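Local coordinates for hypothetical protein (Parabacteroides merdae, PDB 4OO3) that is of unknown function but, as a Gfo/Idh/MocA-like putative oxidoreductase with a Rossmann domain, probably uses a nicotinamide dinucleotide cofactor in a redox reaction, at residues G89-A95 with I113-D118; Y79-L84 with Y104-T108. One frame throughout, in Å; residues are numbered along the deposited sequence.

Interaction 1 (G89-A95 with I113-D118); sequences GNVMIQA and INVLSD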
# COMPACT_ATOMS: atom_id res chain seq x y z
N GLY A 89 22.13 -6.52 -12.67
CA GLY A 89 21.10 -5.50 -12.82
C GLY A 89 21.37 -4.27 -11.98
O GLY A 89 22.28 -4.27 -11.16
N ASN A 90 20.59 -3.21 -12.20
CA ASN A 90 20.73 -1.95 -11.47
C ASN A 90 19.45 -1.48 -10.76
O ASN A 90 19.45 -0.44 -10.11
CB ASN A 90 21.25 -0.85 -12.40
CG ASN A 90 20.36 -0.63 -13.60
OD1 ASN A 90 19.16 -0.91 -13.57
ND2 ASN A 90 20.93 -0.13 -14.67
N VAL A 91 18.36 -2.25 -10.87
CA VAL A 91 17.16 -2.03 -10.07
C VAL A 91 16.61 -3.38 -9.61
O VAL A 91 16.32 -4.25 -10.44
CB VAL A 91 16.05 -1.31 -10.86
CG1 VAL A 91 14.80 -1.15 -10.01
CG2 VAL A 91 16.53 0.04 -11.36
N MSE A 92 16.43 -3.53 -8.30
CA MSE A 92 15.93 -4.77 -7.72
C MSE A 92 14.49 -4.60 -7.33
O MSE A 92 14.12 -3.61 -6.70
CB MSE A 92 16.76 -5.11 -6.48
CG MSE A 92 16.50 -6.52 -5.96
SE MSE A 92 15.04 -6.50 -4.63
CE MSE A 92 16.12 -5.91 -3.11
N ILE A 93 13.66 -5.58 -7.70
CA ILE A 93 12.25 -5.58 -7.37
C ILE A 93 11.97 -6.59 -6.25
O ILE A 93 12.17 -7.79 -6.44
CB ILE A 93 11.40 -5.97 -8.60
CG1 ILE A 93 11.71 -5.05 -9.79
CG2 ILE A 93 9.91 -5.96 -8.25
CD1 ILE A 93 11.45 -3.58 -9.53
N GLN A 94 11.50 -6.11 -5.11
CA GLN A 94 11.21 -6.99 -3.97
C GLN A 94 9.72 -7.02 -3.62
O GLN A 94 9.17 -6.02 -3.16
CB GLN A 94 12.05 -6.59 -2.74
CG GLN A 94 12.65 -7.78 -1.99
CD GLN A 94 11.60 -8.75 -1.46
OE1 GLN A 94 10.61 -8.33 -0.85
NE2 GLN A 94 11.79 -10.04 -1.70
N ALA A 95 9.08 -8.16 -3.85
CA ALA A 95 7.70 -8.37 -3.43
C ALA A 95 7.49 -9.84 -3.08
O ALA A 95 7.54 -10.71 -3.95
CB ALA A 95 6.72 -7.95 -4.51
N ILE A 113 22.78 -1.06 -5.95
CA ILE A 113 21.60 -1.39 -6.75
C ILE A 113 20.35 -0.71 -6.19
O ILE A 113 20.03 -0.86 -5.01
CB ILE A 113 21.40 -2.93 -6.79
CG1 ILE A 113 22.62 -3.59 -7.45
CG2 ILE A 113 20.12 -3.29 -7.54
CD1 ILE A 113 22.65 -5.10 -7.33
N ASN A 114 19.65 0.04 -7.05
CA ASN A 114 18.41 0.74 -6.64
C ASN A 114 17.34 -0.26 -6.29
O ASN A 114 17.39 -1.40 -6.75
CB ASN A 114 17.89 1.64 -7.77
CG ASN A 114 18.87 2.71 -8.18
OD1 ASN A 114 18.97 3.77 -7.56
ND2 ASN A 114 19.59 2.46 -9.26
N VAL A 115 16.36 0.14 -5.48
CA VAL A 115 15.33 -0.81 -5.02
C VAL A 115 13.91 -0.25 -5.06
O VAL A 115 13.63 0.80 -4.49
CB VAL A 115 15.63 -1.28 -3.57
CG1 VAL A 115 14.54 -2.22 -3.07
CG2 VAL A 115 16.99 -1.93 -3.49
N LEU A 116 13.03 -0.96 -5.75
CA LEU A 116 11.59 -0.74 -5.65
C LEU A 116 11.01 -1.93 -4.89
O LEU A 116 11.05 -3.07 -5.36
CB LEU A 116 10.94 -0.62 -7.04
CG LEU A 116 9.43 -0.37 -7.10
CD1 LEU A 116 9.09 0.99 -6.51
CD2 LEU A 116 8.93 -0.44 -8.54
N SER A 117 10.47 -1.67 -3.71
CA SER A 117 9.90 -2.73 -2.90
C SER A 117 8.43 -2.47 -2.68
O SER A 117 8.02 -1.34 -2.45
CB SER A 117 10.60 -2.80 -1.54
OG SER A 117 9.91 -3.66 -0.65
N ASP A 118 7.63 -3.53 -2.73
CA ASP A 118 6.28 -3.46 -2.23
C ASP A 118 6.32 -3.18 -0.72
O ASP A 118 7.33 -3.40 -0.05
CB ASP A 118 5.56 -4.79 -2.48
CG ASP A 118 4.05 -4.64 -2.46
OD1 ASP A 118 3.54 -3.50 -2.30
OD2 ASP A 118 3.36 -5.67 -2.61
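Two neighbouring parallel strands of the Rossmann sheet, 91-94 and 114-117, pair here as the two strands of a beta-alpha-beta unit whose connecting helix is 98-110. Five backbone bonds join the segments, beginning with Asn114 N to Asn90 O and running from Met92 N to Asn114 O (2.8 Å) through Leu116 N to Met92 O and Gln94 N to Leu116 O, as far as Asp118 N to Gln94 O at 3.0 Å. At the start of the pairing, Asn90 O is gripped twice by Asn114. The side-chain ND2 reaches it at 3.0 Å with a nearly straight N-H (161°), the acceptor close to the amide plane, while the backbone N comes from above the carbonyl plane at 3.1 Å. With its CG beside the backbone N (chi1 -60°), Asn114 folds its amide back to that oxygen; its OD1 accepts from Met144 N.

Side chains alternate between the two faces. On one, the selenomethionine Met92, its chain bent at chi2 and chi3, brings CE to Val115 CG1 (4.0 Å), against helix 98-110. On the other, Ile93 CD1 lies alongside Leu116 CB at 3.9 Å, and Phe406 of helix 395-412 covers Leu116. Next to the Asp118 N bond Ala95 CB meets Asp118 CB, while Asp118 OD2 bonds His23 ND1. The pair forms strands four and five of a six-stranded parallel sheet in the 3-2-1-4-5-6 order of the Rossmann fold.

Interaction 2 (Y79-L84 with Y104-T108); sequences YLEKML and YIKKT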
# COMPACT_ATOMS: atom_id res chain seq x y z
N TYR A 79 20.78 -18.17 -3.72
CA TYR A 79 20.24 -17.17 -4.66
C TYR A 79 20.72 -15.74 -4.36
O TYR A 79 21.14 -15.03 -5.29
CB TYR A 79 18.70 -17.23 -4.73
CG TYR A 79 18.00 -16.95 -3.41
CD1 TYR A 79 17.63 -15.66 -3.05
CD2 TYR A 79 17.71 -17.99 -2.53
CE1 TYR A 79 17.01 -15.41 -1.85
CE2 TYR A 79 17.08 -17.75 -1.32
CZ TYR A 79 16.73 -16.46 -0.99
OH TYR A 79 16.12 -16.23 0.21
N LEU A 80 20.70 -15.34 -3.09
CA LEU A 80 21.10 -13.97 -2.70
C LEU A 80 22.58 -13.76 -2.92
O LEU A 80 23.00 -12.76 -3.49
CB LEU A 80 20.76 -13.69 -1.23
CG LEU A 80 21.08 -12.28 -0.73
CD1 LEU A 80 20.21 -11.23 -1.41
CD2 LEU A 80 20.94 -12.20 0.77
N GLU A 81 23.37 -14.71 -2.44
CA GLU A 81 24.81 -14.73 -2.63
C GLU A 81 25.18 -14.61 -4.12
O GLU A 81 26.10 -13.85 -4.46
CB GLU A 81 25.36 -16.02 -1.99
CG GLU A 81 26.84 -16.30 -2.14
CD GLU A 81 27.23 -17.60 -1.45
OE1 GLU A 81 27.04 -17.69 -0.22
OE2 GLU A 81 27.73 -18.52 -2.13
N LYS A 82 24.46 -15.33 -4.99
CA LYS A 82 24.71 -15.28 -6.45
C LYS A 82 24.34 -13.93 -7.06
O LYS A 82 25.07 -13.40 -7.89
CB LYS A 82 23.96 -16.40 -7.20
CG LYS A 82 24.73 -17.70 -7.30
CD LYS A 82 25.85 -17.63 -8.32
CE LYS A 82 26.82 -18.80 -8.19
NZ LYS A 82 26.19 -20.09 -8.58
N MSE A 83 23.20 -13.39 -6.66
CA MSE A 83 22.76 -12.09 -7.15
C MSE A 83 23.78 -11.02 -6.85
O MSE A 83 24.15 -10.23 -7.72
CB MSE A 83 21.44 -11.72 -6.49
CG MSE A 83 20.77 -10.55 -7.21
SE MSE A 83 21.06 -8.91 -6.17
CE MSE A 83 19.34 -9.10 -5.26
N LEU A 84 24.25 -11.00 -5.61
CA LEU A 84 25.20 -9.98 -5.18
C LEU A 84 26.53 -10.16 -5.89
O LEU A 84 27.17 -9.17 -6.22
CB LEU A 84 25.39 -10.03 -3.66
CG LEU A 84 24.14 -9.65 -2.85
CD1 LEU A 84 24.30 -10.01 -1.38
CD2 LEU A 84 23.84 -8.17 -3.01
N TYR A 104 17.34 -8.30 2.71
CA TYR A 104 17.54 -8.27 1.27
C TYR A 104 17.79 -6.85 0.78
O TYR A 104 18.72 -6.60 0.01
CB TYR A 104 16.29 -8.76 0.52
CG TYR A 104 15.95 -10.24 0.58
CD1 TYR A 104 16.87 -11.20 1.00
CD2 TYR A 104 14.70 -10.67 0.14
CE1 TYR A 104 16.53 -12.54 1.01
CE2 TYR A 104 14.35 -12.00 0.15
CZ TYR A 104 15.27 -12.93 0.58
OH TYR A 104 14.90 -14.26 0.58
N ILE A 105 16.93 -5.93 1.20
CA ILE A 105 17.02 -4.54 0.77
C ILE A 105 18.36 -3.93 1.16
O ILE A 105 19.00 -3.27 0.34
CB ILE A 105 15.85 -3.69 1.33
CG1 ILE A 105 14.55 -4.07 0.60
CG2 ILE A 105 16.13 -2.20 1.16
CD1 ILE A 105 13.30 -3.42 1.16
N LYS A 106 18.80 -4.13 2.39
CA LYS A 106 20.06 -3.56 2.85
C LYS A 106 21.25 -4.03 1.99
O LYS A 106 22.05 -3.21 1.52
CB LYS A 106 20.32 -3.91 4.32
CG LYS A 106 21.36 -3.02 4.97
CD LYS A 106 22.07 -3.71 6.12
CE LYS A 106 23.10 -4.71 5.63
NZ LYS A 106 24.15 -4.95 6.67
N LYS A 107 21.36 -5.33 1.77
CA LYS A 107 22.50 -5.89 1.04
C LYS A 107 22.51 -5.46 -0.41
O LYS A 107 23.58 -5.31 -1.02
CB LYS A 107 22.51 -7.41 1.12
CG LYS A 107 22.57 -7.93 2.55
CD LYS A 107 23.21 -9.30 2.62
CE LYS A 107 24.72 -9.19 2.52
NZ LYS A 107 25.34 -10.52 2.44
N THR A 108 21.32 -5.27 -0.97
CA THR A 108 21.20 -4.82 -2.35
C THR A 108 21.68 -3.37 -2.50
O THR A 108 22.38 -3.05 -3.45
CB THR A 108 19.75 -4.96 -2.84
OG1 THR A 108 19.35 -6.33 -2.73
CG2 THR A 108 19.63 -4.54 -4.28
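This is a side-by-side packing of two helices, 79-86 and 98-110, that lie on the same face of the parallel sheet; the two short segments run nearly parallel, 22° apart, with axes 11.2 Å from each other. At one end the phenol groups of Tyr79 and Tyr104, crossing at about a right angle, meet at their hydroxyls, each OH lying at the edge of the other ring, near its plane. Their OH-OH separation, modelled at 2.3 Å, is very short and its exact value doubtful; Tyr104 OH also bonds Asp18 OD2. Tyr79 reaches across because its CG sits between the backbone N and the carbonyl carbon (chi1 60°).

One residue on, Leu80 puts CD1 against Tyr104 CD1 (4.1 Å) and CD2 against Lys107 CD. In the Rossmann fold such helices shield one side of the sheet, and here on the side toward the sheet lies the selenomethionine Met83, whose CE comes 3.8 Å from Thr108 OG1 and which also packs on Ile15 and Leu17 of strand 14-17. Thr108 OG1 donates a hydrogen bond to Tyr104 O (2.8 Å), from the opposite face of that carbonyl's plane to Thr108 N. Farther on, Leu84 crosses the Lys107 side chain at about a right angle, CD1 near its NZ and CD2 3.5 Å from Lys107 O.

Overall arrangement
Interaction 1 pairs two strands of the sheet, and interaction 2 packs two of the helices that cover one face of it; they lie about 11 Å apart, centre to centre. Chain order interleaves them: helix 79-86 precedes strand 91-94, helix 98-110 follows it, and strand 114-117 comes last. Thr108 is the main junction, its OG1 3.3 Å from Met92 CE and its CG2 3.8 Å from Val115 CG2, while Ile113 N lies 3.2 Å from Thr108 O in a probable hydrogen bond that links helix 98-110 to the next strand. At the other end Gln94 NE2 packs 3.5 Å from Tyr104 CD2. In Rossmann domains the dinucleotide binds at the C-terminal strand ends, so Gln94 and Asp118 probably lie near that site.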